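Local coordinates for cytochrome c551 (Achromobacter xylosoxidans, PDB 2ZON), which probably carries single electrons between redox partners, using one haem group held in a small helical c-type cytochrome fold, at residues E13-S18 with T68-A73; Q38-F43 with D49-T54; A53-G58 with A73-A78. One frame throughout, in Å; residues are numbered along the deposited sequence.

From the N terminus, helix 10-24 supplies residues 13-18 of interaction 1, which reach across the sequence to residues 68-73 and so close a loop of 49 residues. Interaction 2 is nested within that loop and joins helix 37-46 to helix 48-57, the next helix along. Helix 48-57 then leads straight into interaction 3, since Ala-53 and Thr-54 belong to both, and residues 53-58 pack on residues 73-78 of helix 72-85. Interactions 1 and 3 cross along the chain: interaction 1 ties helix 10-24 to the loop before helix 72-85, and Leu-15 against Leu-75 brings in that helix. Each contact includes at least one residue of the haem pocket.

Interaction 1: E13-S18 with T68-A73; sequences EKLYRS and TAADEA
While Leu-15 reaches toward Thr-68 and Ala-70, the flat groups of its helix lie away from the contact. Glu-13 CD lies 3.6 Å above one face of the Arg-17 guanidinium, offset toward the rim, and Arg-17 NH1 makes a salt bridge of 2.7 Å with Glu-13 OE1. The Tyr-16 ring has Arg-17 CD at its edge, in plane, and also meets the ring of Tyr-81.

The contact itself is made by methyl groups. The isobutyl fork of Leu-15 divides its branches: CD1 meets Ala-70 CB at 3.9 Å, and CD2 meets Thr-68 CG2, likewise at 3.9 Å. Thr-68 presents this methyl because its OG1 (chi1 73°) is turned between the backbone N and the carbonyl carbon. There OG1 accepts from Ala-70 N at 3.3 Å, with an N-H...O angle of 163°, forming an ST turn, and donates to Arg-65 O. On the other segment, Ser-18 OG donates to Leu-15 O over 2.8 Å.

Ala-69 N binds an acidic side chain of a different protein in the assembly. With the threonine hydroxyl satisfied within its own loop, the contact between these two segments rests on methyl groups, next to the haem that Leu-15 and Thr-68 both touch.

Interaction 2: Q38-F43 with D49-T54; sequences QAWAPF and DALLAT. With HEM (protoporphyrin IX containing Fe), chain K.
Leu-51 points at the last turn of residues 38-43 and sets both its methyls against Phe-43: CD1 lies 3.7 Å from Phe-43 O, and CD2 lies 3.7 Å from Phe-43 CB. Its CG stands beside the backbone N and anti to the carbonyl carbon (chi1 -62°), which carries the fork across to the neighbouring helix. The Phe-43 ring leads away from Leu-51, whose CD2 approaches it obliquely, and turns to the haem. One face receives the propionate carbon HEM CAA, 4.1 Å above the plane and over the ring centre, while Phe-43 CE2 comes within 3.3 Å of HEM O1A.

The Trp-40 ring stands steeply to that of Phe-43, their planes about 70° apart. Its six-membered rim faces the haem methyl and the leucine, with HEM CMA and Leu-51 CD1 both at the edge near the ring plane; CH2 is 3.8 Å from HEM CMA. One indole face takes Phe-43 CD1 near its rim, and NE1 is fixed by a hydrogen bond to Lys-33 O. Thr-54 has its methyl anti to the backbone N, and this CG2 meets HEM CBA at 3.6 Å.

Helix 37-46 is kinked around Pro-42 and Phe-43. Two successive helices converge here on one haem propionate and its adjoining methyl, with Lys-59 NZ hydrogen-bonded to the haem as well: this is the propionate side of a c-type cytochrome haem pocket.

Interaction 3: A53-G58 with A73-A78; sequences ATVLKG and ATLRAA. With HEM (protoporphyrin IX containing Fe), chain K.
The bond from Gly-58 N to Thr-54 O, 2.8 Å long, closes the last turn of the helix that sets Val-55 and Leu-56 against Leu-75. Gly-58 then leaves the helix with a positive phi of 95°. On the facing helix, Ala-78 N bonds to Thr-74 O in the ordinary helical way; between the two helices the contacts are made by aliphatic branches.

Leu-75 points toward residues 53-58, and its two methyls go to different partners. CD1 touches Leu-56 CD2 at 3.7 Å; Leu-56 starts off to the side of the line between the helices, and its CD2 end bends back toward Leu-75. CD2 of Leu-75 touches both Val-55 CG1, 4.1 Å away, and HEM CBB, the end of a saturated two-carbon group (the former vinyl), 3.4 Å away, the two lying about 70° apart as seen from it. Val-55 forks in its turn: CG1, anti to the backbone N (chi1 170°), faces Leu-75, whereas CG2, beside that N, drops onto the porphyrin and reaches 3.5 Å from the meso carbon HEM CHB. One turn along from Leu-75, Ala-78 CB lies 4.0 Å from the haem methyl HEM CMB.

Val-55, Leu-75 and Ala-78 thus give the haem apolar neighbours here. Leu-75 also rests on Leu-15 of helix 10-24, on Leu-52 of helix 48-57 and on Thr-68 of the preceding loop, which places helix 72-85 between helices 10-24 and 48-57 in the all-helical fold.

Interaction 1: E13-S18 with T68-A73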
# COMPACT_ATOMS: atom_id res chain seq x y z
N GLU D 13 -12.78 17.17 -31.97
CA GLU D 13 -12.87 16.82 -30.55
C GLU D 13 -12.26 15.43 -30.26
O GLU D 13 -11.53 15.27 -29.30
CB GLU D 13 -14.32 16.86 -30.07
CG GLU D 13 -14.47 16.59 -28.57
CD GLU D 13 -15.90 16.67 -28.07
OE1 GLU D 13 -16.10 16.34 -26.88
OE2 GLU D 13 -16.82 17.06 -28.85
N LYS D 14 -12.55 14.45 -31.11
CA LYS D 14 -12.01 13.09 -30.94
C LYS D 14 -10.48 13.12 -30.93
O LYS D 14 -9.85 12.48 -30.08
CB LYS D 14 -12.50 12.18 -32.08
CG LYS D 14 -12.00 10.76 -31.99
CD LYS D 14 -12.57 9.96 -33.14
CE LYS D 14 -12.17 8.49 -33.07
NZ LYS D 14 -10.81 8.28 -33.60
N LEU D 15 -9.89 13.84 -31.89
CA LEU D 15 -8.44 13.97 -31.92
C LEU D 15 -7.95 14.68 -30.66
O LEU D 15 -6.99 14.24 -30.00
CB LEU D 15 -8.00 14.75 -33.16
CG LEU D 15 -6.65 14.47 -33.83
CD1 LEU D 15 -5.99 15.77 -34.33
CD2 LEU D 15 -5.66 13.57 -33.07
N TYR D 16 -8.64 15.77 -30.31
CA TYR D 16 -8.27 16.54 -29.14
C TYR D 16 -8.25 15.62 -27.91
O TYR D 16 -7.26 15.59 -27.17
CB TYR D 16 -9.22 17.73 -28.90
CG TYR D 16 -8.80 18.47 -27.64
CD1 TYR D 16 -7.86 19.50 -27.68
CD2 TYR D 16 -9.31 18.09 -26.39
CE1 TYR D 16 -7.44 20.15 -26.49
CE2 TYR D 16 -8.90 18.72 -25.22
CZ TYR D 16 -7.98 19.75 -25.27
OH TYR D 16 -7.59 20.34 -24.09
N ARG D 17 -9.32 14.84 -27.72
CA ARG D 17 -9.45 13.97 -26.55
C ARG D 17 -8.42 12.84 -26.51
O ARG D 17 -8.11 12.32 -25.45
CB ARG D 17 -10.85 13.37 -26.49
CG ARG D 17 -11.78 14.04 -25.53
CD ARG D 17 -12.01 15.49 -25.87
NE ARG D 17 -12.96 16.14 -24.97
CZ ARG D 17 -14.21 15.73 -24.76
NH1 ARG D 17 -14.67 14.65 -25.38
NH2 ARG D 17 -15.01 16.40 -23.94
N SER D 18 -7.91 12.45 -27.68
CA SER D 18 -6.98 11.33 -27.75
C SER D 18 -5.55 11.77 -27.48
O SER D 18 -4.75 10.99 -26.97
CB SER D 18 -7.05 10.70 -29.13
OG SER D 18 -6.33 11.50 -30.05
N THR D 68 0.94 13.95 -33.37
CA THR D 68 0.05 12.94 -33.93
C THR D 68 0.42 12.62 -35.38
O THR D 68 1.29 13.28 -35.97
CB THR D 68 -1.42 13.40 -33.90
OG1 THR D 68 -1.63 14.40 -34.91
CG2 THR D 68 -1.80 13.96 -32.55
N ALA D 69 -0.24 11.62 -35.94
CA ALA D 69 -0.10 11.29 -37.36
C ALA D 69 -1.38 11.65 -38.11
O ALA D 69 -1.65 11.13 -39.20
CB ALA D 69 0.21 9.82 -37.54
N ALA D 70 -2.18 12.54 -37.52
CA ALA D 70 -3.47 12.94 -38.11
C ALA D 70 -3.24 13.70 -39.41
O ALA D 70 -2.22 14.36 -39.58
CB ALA D 70 -4.23 13.81 -37.14
N ASP D 71 -4.21 13.61 -40.32
CA ASP D 71 -4.12 14.40 -41.53
C ASP D 71 -4.47 15.88 -41.30
O ASP D 71 -4.98 16.27 -40.23
CB ASP D 71 -4.87 13.73 -42.71
CG ASP D 71 -6.39 13.81 -42.61
OD1 ASP D 71 -6.92 14.47 -41.71
OD2 ASP D 71 -7.07 13.18 -43.47
N GLU D 72 -4.16 16.71 -42.29
CA GLU D 72 -4.37 18.15 -42.17
C GLU D 72 -5.82 18.49 -41.85
O GLU D 72 -6.08 19.35 -41.00
CB GLU D 72 -3.86 18.86 -43.43
CG GLU D 72 -3.79 20.37 -43.33
CD GLU D 72 -3.67 21.01 -44.71
OE1 GLU D 72 -2.63 20.78 -45.37
OE2 GLU D 72 -4.62 21.70 -45.14
N ALA D 73 -6.78 17.83 -42.52
CA ALA D 73 -8.20 18.11 -42.26
C ALA D 73 -8.61 17.80 -40.82
O ALA D 73 -9.44 18.51 -40.23
CB ALA D 73 -9.08 17.34 -43.24

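Interaction 2: Q38-F43 with D49-T54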
# COMPACT_ATOMS: atom_id res chain seq x y z
N GLN D 38 -9.16 34.52 -22.15
CA GLN D 38 -8.16 35.58 -22.32
C GLN D 38 -6.92 35.10 -23.06
O GLN D 38 -6.43 35.79 -23.95
CB GLN D 38 -7.81 36.24 -20.99
CG GLN D 38 -9.03 36.90 -20.36
CD GLN D 38 -8.68 37.92 -19.31
OE1 GLN D 38 -8.50 37.58 -18.15
NE2 GLN D 38 -8.61 39.18 -19.71
N ALA D 39 -6.43 33.92 -22.69
CA ALA D 39 -5.23 33.34 -23.29
C ALA D 39 -5.40 33.13 -24.80
O ALA D 39 -4.45 33.32 -25.57
CB ALA D 39 -4.88 32.02 -22.62
N TRP D 40 -6.62 32.77 -25.21
CA TRP D 40 -6.88 32.42 -26.61
C TRP D 40 -7.23 33.60 -27.52
O TRP D 40 -7.18 33.47 -28.75
CB TRP D 40 -7.98 31.35 -26.70
CG TRP D 40 -7.42 29.99 -26.46
CD1 TRP D 40 -7.27 29.36 -25.26
CD2 TRP D 40 -6.89 29.10 -27.45
NE1 TRP D 40 -6.70 28.12 -25.45
CE2 TRP D 40 -6.45 27.94 -26.78
CE3 TRP D 40 -6.75 29.17 -28.85
CZ2 TRP D 40 -5.89 26.86 -27.46
CZ3 TRP D 40 -6.19 28.09 -29.52
CH2 TRP D 40 -5.76 26.95 -28.82
N ALA D 41 -7.56 34.73 -26.92
CA ALA D 41 -7.95 35.92 -27.70
C ALA D 41 -6.94 36.30 -28.80
O ALA D 41 -7.34 36.51 -29.96
CB ALA D 41 -8.26 37.09 -26.77
N PRO D 42 -5.63 36.39 -28.47
CA PRO D 42 -4.67 36.72 -29.54
C PRO D 42 -4.58 35.65 -30.64
O PRO D 42 -4.34 35.98 -31.81
CB PRO D 42 -3.33 36.88 -28.80
CG PRO D 42 -3.50 36.23 -27.50
CD PRO D 42 -4.96 36.24 -27.16
N PHE D 43 -4.81 34.38 -30.27
CA PHE D 43 -4.77 33.27 -31.23
C PHE D 43 -5.95 33.32 -32.18
O PHE D 43 -5.80 33.16 -33.39
CB PHE D 43 -4.70 31.93 -30.51
CG PHE D 43 -3.47 31.77 -29.66
CD1 PHE D 43 -3.58 31.40 -28.33
CD2 PHE D 43 -2.20 31.99 -30.19
CE1 PHE D 43 -2.45 31.26 -27.54
CE2 PHE D 43 -1.06 31.84 -29.41
CZ PHE D 43 -1.19 31.48 -28.08
N ASP D 49 -6.10 29.48 -40.10
CA ASP D 49 -5.02 29.03 -40.98
C ASP D 49 -3.64 29.16 -40.33
O ASP D 49 -2.81 28.24 -40.41
CB ASP D 49 -5.04 29.78 -42.32
CG ASP D 49 -6.21 29.37 -43.21
OD1 ASP D 49 -6.82 28.31 -42.97
OD2 ASP D 49 -6.51 30.13 -44.16
N ALA D 50 -3.41 30.29 -39.66
CA ALA D 50 -2.13 30.53 -38.98
C ALA D 50 -1.91 29.53 -37.85
O ALA D 50 -0.81 29.00 -37.69
CB ALA D 50 -2.06 31.97 -38.46
N LEU D 51 -2.96 29.30 -37.06
CA LEU D 51 -2.90 28.35 -35.95
C LEU D 51 -2.61 26.94 -36.46
O LEU D 51 -1.73 26.24 -35.92
CB LEU D 51 -4.21 28.37 -35.13
CG LEU D 51 -4.60 29.68 -34.45
CD1 LEU D 51 -5.85 29.48 -33.61
CD2 LEU D 51 -3.45 30.29 -33.62
N LEU D 52 -3.30 26.54 -37.52
CA LEU D 52 -3.09 25.22 -38.14
C LEU D 52 -1.65 25.06 -38.62
O LEU D 52 -1.03 24.02 -38.40
CB LEU D 52 -4.09 24.95 -39.26
CG LEU D 52 -3.92 23.63 -40.04
CD1 LEU D 52 -4.13 22.39 -39.14
CD2 LEU D 52 -4.86 23.58 -41.21
N ALA D 53 -1.11 26.10 -39.25
CA ALA D 53 0.30 26.10 -39.71
C ALA D 53 1.29 25.91 -38.56
O ALA D 53 2.28 25.20 -38.69
CB ALA D 53 0.62 27.39 -40.48
N THR D 54 1.01 26.54 -37.43
CA THR D 54 1.82 26.36 -36.24
C THR D 54 1.77 24.92 -35.70
O THR D 54 2.79 24.37 -35.28
CB THR D 54 1.41 27.37 -35.15
OG1 THR D 54 1.62 28.69 -35.68
CG2 THR D 54 2.24 27.19 -33.88
CHA HEM K . 0.23 25.88 -28.83
CHB HEM K . -3.15 23.10 -30.83
CHC HEM K . -0.84 19.23 -29.19
CHD HEM K . 1.79 22.06 -26.35
C1A HEM K . -0.89 25.52 -29.60
C2A HEM K . -1.68 26.35 -30.40
C3A HEM K . -2.64 25.53 -30.96
C4A HEM K . -2.42 24.24 -30.52
CMA HEM K . -3.77 25.94 -31.92
CAA HEM K . -1.50 27.85 -30.58
CBA HEM K . -0.42 28.14 -31.60
CGA HEM K . 0.47 29.27 -31.09
O1A HEM K . 0.85 29.23 -29.91
O2A HEM K . 0.73 30.16 -31.92
C1B HEM K . -2.80 21.77 -30.67
C2B HEM K . -3.40 20.66 -31.25
C3B HEM K . -2.73 19.54 -30.81
C4B HEM K . -1.76 20.00 -29.91
CMB HEM K . -4.56 20.75 -32.27
CAB HEM K . -3.08 18.09 -31.13
CBB HEM K . -3.15 17.77 -32.64
C1C HEM K . 0.08 19.60 -28.21
C2C HEM K . 0.85 18.77 -27.40
C3C HEM K . 1.64 19.56 -26.58
C4C HEM K . 1.29 20.88 -26.91
CMC HEM K . 0.81 17.23 -27.44
CAC HEM K . 2.55 19.01 -25.48
CBC HEM K . 3.70 18.09 -25.89
C1D HEM K . 1.69 23.37 -26.81
C2D HEM K . 2.43 24.48 -26.40
C3D HEM K . 1.99 25.59 -27.10
C4D HEM K . 0.97 25.13 -27.93
CMD HEM K . 3.55 24.46 -25.35
CAD HEM K . 2.53 27.03 -27.02
CBD HEM K . 3.78 27.16 -27.91
CGD HEM K . 4.75 28.27 -27.47
O1D HEM K . 4.28 29.43 -27.37
O2D HEM K . 5.94 27.96 -27.23
NA HEM K . -1.36 24.27 -29.70
NB HEM K . -1.81 21.33 -29.86
NC HEM K . 0.37 20.87 -27.89
ND HEM K . 0.82 23.80 -27.74
FE HEM K . -0.52 22.60 -28.79

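Interaction 3: A53-G58 with A73-A78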
# COMPACT_ATOMS: atom_id res chain seq x y z
N ALA D 53 -1.11 26.10 -39.25
CA ALA D 53 0.30 26.10 -39.71
C ALA D 53 1.29 25.91 -38.56
O ALA D 53 2.28 25.20 -38.69
CB ALA D 53 0.62 27.39 -40.48
N THR D 54 1.01 26.54 -37.43
CA THR D 54 1.82 26.36 -36.24
C THR D 54 1.77 24.92 -35.70
O THR D 54 2.79 24.37 -35.28
CB THR D 54 1.41 27.37 -35.15
OG1 THR D 54 1.62 28.69 -35.68
CG2 THR D 54 2.24 27.19 -33.88
N VAL D 55 0.57 24.32 -35.72
CA VAL D 55 0.39 22.94 -35.23
C VAL D 55 1.19 21.98 -36.10
O VAL D 55 1.93 21.14 -35.59
CB VAL D 55 -1.10 22.54 -35.15
CG1 VAL D 55 -1.28 21.05 -34.86
CG2 VAL D 55 -1.81 23.38 -34.08
N LEU D 56 1.06 22.14 -37.42
CA LEU D 56 1.77 21.30 -38.38
C LEU D 56 3.29 21.37 -38.19
O LEU D 56 3.98 20.34 -38.16
CB LEU D 56 1.41 21.70 -39.80
CG LEU D 56 0.08 21.22 -40.37
CD1 LEU D 56 -0.15 21.87 -41.73
CD2 LEU D 56 0.07 19.70 -40.50
N LYS D 57 3.79 22.59 -38.02
CA LYS D 57 5.23 22.83 -37.88
C LYS D 57 5.76 22.35 -36.54
O LYS D 57 6.85 21.76 -36.47
CB LYS D 57 5.54 24.33 -38.06
CG LYS D 57 7.01 24.69 -37.92
CD LYS D 57 7.30 26.09 -38.44
CE LYS D 57 8.82 26.33 -38.63
NZ LYS D 57 9.58 26.32 -37.34
N GLY D 58 4.98 22.59 -35.49
CA GLY D 58 5.46 22.44 -34.11
C GLY D 58 5.93 23.80 -33.65
O GLY D 58 6.27 24.65 -34.47
N ALA D 73 -6.78 17.83 -42.52
CA ALA D 73 -8.20 18.11 -42.26
C ALA D 73 -8.61 17.80 -40.82
O ALA D 73 -9.44 18.51 -40.23
CB ALA D 73 -9.08 17.34 -43.24
N THR D 74 -8.06 16.72 -40.26
CA THR D 74 -8.43 16.33 -38.90
C THR D 74 -7.78 17.33 -37.94
O THR D 74 -8.41 17.75 -36.97
CB THR D 74 -7.99 14.89 -38.58
OG1 THR D 74 -8.59 13.98 -39.52
CG2 THR D 74 -8.41 14.48 -37.16
N LEU D 75 -6.52 17.68 -38.21
CA LEU D 75 -5.86 18.72 -37.40
C LEU D 75 -6.61 20.06 -37.48
O LEU D 75 -6.76 20.74 -36.46
CB LEU D 75 -4.39 18.89 -37.81
CG LEU D 75 -3.44 17.73 -37.49
CD1 LEU D 75 -2.13 17.82 -38.26
CD2 LEU D 75 -3.16 17.64 -36.01
N ARG D 76 -7.07 20.43 -38.67
CA ARG D 76 -7.88 21.66 -38.80
C ARG D 76 -9.11 21.61 -37.91
O ARG D 76 -9.47 22.60 -37.25
CB ARG D 76 -8.29 21.87 -40.26
CG ARG D 76 -9.20 23.07 -40.45
CD ARG D 76 -9.57 23.26 -41.90
NE ARG D 76 -8.39 23.62 -42.67
CZ ARG D 76 -7.72 22.80 -43.46
NH1 ARG D 76 -6.64 23.24 -44.10
NH2 ARG D 76 -8.11 21.53 -43.62
N ALA D 77 -9.76 20.44 -37.90
CA ALA D 77 -10.96 20.21 -37.09
C ALA D 77 -10.67 20.31 -35.59
O ALA D 77 -11.50 20.81 -34.82
CB ALA D 77 -11.59 18.86 -37.44
N ALA D 78 -9.49 19.83 -35.17
CA ALA D 78 -9.11 19.91 -33.76
C ALA D 78 -8.80 21.35 -33.37
O ALA D 78 -9.19 21.79 -32.29
CB ALA D 78 -7.92 18.97 -33.46
CHA HEM K . 0.23 25.88 -28.83
CHB HEM K . -3.15 23.10 -30.83
CHC HEM K . -0.84 19.23 -29.19
CHD HEM K . 1.79 22.06 -26.35
C1A HEM K . -0.89 25.52 -29.60
C2A HEM K . -1.68 26.35 -30.40
C3A HEM K . -2.64 25.53 -30.96
C4A HEM K . -2.42 24.24 -30.52
CMA HEM K . -3.77 25.94 -31.92
CAA HEM K . -1.50 27.85 -30.58
CBA HEM K . -0.42 28.14 -31.60
CGA HEM K . 0.47 29.27 -31.09
O1A HEM K . 0.85 29.23 -29.91
O2A HEM K . 0.73 30.16 -31.92
C1B HEM K . -2.80 21.77 -30.67
C2B HEM K . -3.40 20.66 -31.25
C3B HEM K . -2.73 19.54 -30.81
C4B HEM K . -1.76 20.00 -29.91
CMB HEM K . -4.56 20.75 -32.27
CAB HEM K . -3.08 18.09 -31.13
CBB HEM K . -3.15 17.77 -32.64
C1C HEM K . 0.08 19.60 -28.21
C2C HEM K . 0.85 18.77 -27.40
C3C HEM K . 1.64 19.56 -26.58
C4C HEM K . 1.29 20.88 -26.91
CMC HEM K . 0.81 17.23 -27.44
CAC HEM K . 2.55 19.01 -25.48
CBC HEM K . 3.70 18.09 -25.89
C1D HEM K . 1.69 23.37 -26.81
C2D HEM K . 2.43 24.48 -26.40
C3D HEM K . 1.99 25.59 -27.10
C4D HEM K . 0.97 25.13 -27.93
CMD HEM K . 3.55 24.46 -25.35
CAD HEM K . 2.53 27.03 -27.02
CBD HEM K . 3.78 27.16 -27.91
CGD HEM K . 4.75 28.27 -27.47
O1D HEM K . 4.28 29.43 -27.37
O2D HEM K . 5.94 27.96 -27.23
NA HEM K . -1.36 24.27 -29.70
NB HEM K . -1.81 21.33 -29.86
NC HEM K . 0.37 20.87 -27.89
ND HEM K . 0.82 23.80 -27.74
FE HEM K . -0.52 22.60 -28.79